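Local coordinates for peptidoglycan recognition protein-LC isoform LCx (Drosophila melanogaster, PDB 2F2L) that binds a bacterial peptidoglycan fragment through an amidase-like extracellular domain and probably senses it for innate immune signalling, at residues Pro149-Glu152 and Leu153-Ile157. Numbering follows the deposited sequence.
Sequences PGEE and LYKII
G150 O receives Y154 N in a straight i to i+4 bond of 2.8 Å (N-H...O 169°), E151 O receives K155 N in a second, and I156 N reaches E152 O only weakly, which marks the first turn of helix 151-157 with G150 as its N-cap residue. P149, preceded by a cis peptide bond, sets its ring against the buried side of this turn: CB meets L153 CD2 at 3.6 Å, the two side chains crossing at about a right angle, while CG approaches Y154 CB and, more loosely, I157 CD1. P149, L153 and I157 also rest on I30, which packs the short last helix of this amidase-like domain against strand 25-32 of the mixed sheet; the N-terminal end of the helix, at G150, lies about 6 Å from the bound muropeptide. On the more exposed side E152 and K155 run alongside each other. K155, with CG beside its own backbone N (chi1 -76°) and a bend at chi3, brings NZ to E152 OE2 in a salt bridge of 3.2 Å whose hydrogen bond is weak. A water closes the pair, donating to E152 OE1 at 2.9 Å and accepting from K155 NZ at 2.7 Å. E151 OE2 touches the aliphatic part of K155, 3.7 Å from CG, whereas E151 OE1 is held by a salt bridge to NH2 of R141, a residue P149 and Y154 also touch.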
loop_
_atom_site.group_PDB
_atom_site.type_symbol
_atom_site.label_atom_id
_atom_site.label_comp_id
_atom_site.label_asym_id
_atom_site.label_seq_id
_atom_site.Cartn_x
_atom_site.Cartn_y
_atom_site.Cartn_z
ATOM N N PRO B 149 4.257 -14.162 0.339
ATOM C CA PRO B 149 5.265 -13.210 -0.153
ATOM C C PRO B 149 5.291 -12.969 -1.657
ATOM O O PRO B 149 6.309 -12.516 -2.169
ATOM C CB PRO B 149 6.575 -13.894 0.218
ATOM C CG PRO B 149 6.261 -15.357 0.016
ATOM C CD PRO B 149 4.821 -15.526 0.460
ATOM N N GLY B 150 4.204 -13.264 -2.352
ATOM C CA GLY B 150 4.155 -13.121 -3.803
ATOM C C GLY B 150 4.465 -14.456 -4.457
ATOM O O GLY B 150 5.406 -15.129 -4.074
ATOM N N GLU B 151 3.689 -14.805 -5.472
ATOM C CA GLU B 151 3.803 -16.091 -6.150
ATOM C C GLU B 151 5.247 -16.460 -6.550
ATOM O O GLU B 151 5.679 -17.599 -6.318
ATOM C CB GLU B 151 2.885 -16.090 -7.371
ATOM C CG GLU B 151 2.841 -17.397 -8.157
ATOM C CD GLU B 151 2.240 -18.545 -7.372
ATOM O OE1 GLU B 151 1.452 -18.287 -6.444
ATOM O OE2 GLU B 151 2.533 -19.709 -7.704
ATOM N N GLU B 152 5.977 -15.511 -7.152
ATOM C CA GLU B 152 7.328 -15.785 -7.672
ATOM C C GLU B 152 8.316 -15.985 -6.542
ATOM O O GLU B 152 9.218 -16.805 -6.657
ATOM C CB GLU B 152 7.827 -14.689 -8.628
ATOM C CG GLU B 152 7.113 -14.648 -9.962
ATOM C CD GLU B 152 7.151 -15.994 -10.700
ATOM O OE1 GLU B 152 8.243 -16.588 -10.839
ATOM O OE2 GLU B 152 6.078 -16.463 -11.146
ATOM N N LEU B 153 8.154 -15.235 -5.454
ATOM C CA LEU B 153 9.006 -15.442 -4.289
ATOM C C LEU B 153 8.634 -16.751 -3.580
ATOM O O LEU B 153 9.508 -17.526 -3.174
ATOM C CB LEU B 153 8.929 -14.250 -3.341
ATOM C CG LEU B 153 9.687 -14.352 -2.022
ATOM C CD1 LEU B 153 11.067 -14.906 -2.194
ATOM C CD2 LEU B 153 9.731 -12.971 -1.366
ATOM N N TYR B 154 7.341 -17.020 -3.463
ATOM C CA TYR B 154 6.889 -18.271 -2.847
ATOM C C TYR B 154 7.382 -19.496 -3.601
ATOM O O TYR B 154 7.816 -20.469 -2.986
ATOM C CB TYR B 154 5.373 -18.323 -2.744
ATOM C CG TYR B 154 4.857 -19.498 -1.956
ATOM C CD1 TYR B 154 5.125 -19.620 -0.610
ATOM C CD2 TYR B 154 4.078 -20.478 -2.556
ATOM C CE1 TYR B 154 4.634 -20.696 0.129
ATOM C CE2 TYR B 154 3.581 -21.545 -1.833
ATOM C CZ TYR B 154 3.864 -21.650 -0.494
ATOM O OH TYR B 154 3.372 -22.705 0.224
ATOM N N LYS B 155 7.306 -19.469 -4.925
ATOM C CA LYS B 155 7.795 -20.598 -5.714
ATOM C C LYS B 155 9.291 -20.853 -5.449
ATOM O O LYS B 155 9.733 -22.001 -5.448
ATOM C CB LYS B 155 7.531 -20.403 -7.210
ATOM C CG LYS B 155 6.097 -20.633 -7.607
ATOM C CD LYS B 155 5.938 -20.798 -9.122
ATOM C CE LYS B 155 5.962 -19.483 -9.866
ATOM N NZ LYS B 155 5.638 -19.670 -11.316
ATOM N N ILE B 156 10.053 -19.788 -5.203
ATOM C CA ILE B 156 11.482 -19.928 -4.912
ATOM C C ILE B 156 11.720 -20.569 -3.529
ATOM O O ILE B 156 12.451 -21.550 -3.415
ATOM C CB ILE B 156 12.219 -18.571 -5.058
ATOM C CG1 ILE B 156 12.266 -18.170 -6.543
ATOM C CG2 ILE B 156 13.632 -18.647 -4.501
ATOM C CD1 ILE B 156 12.752 -16.761 -6.789
ATOM N N ILE B 157 11.092 -20.030 -2.487
ATOM C CA ILE B 157 11.342 -20.516 -1.131
ATOM C C ILE B 157 10.770 -21.933 -0.890
ATOM O O ILE B 157 11.271 -22.643 -0.025
ATOM C CB ILE B 157 10.826 -19.543 -0.020
ATOM C CG1 ILE B 157 9.304 -19.587 0.082
ATOM C CG2 ILE B 157 11.357 -18.118 -0.239
ATOM C CD1 ILE B 157 8.738 -18.642 1.112
HETATM O O HOH W 1 7.904 -18.941 -12.553
#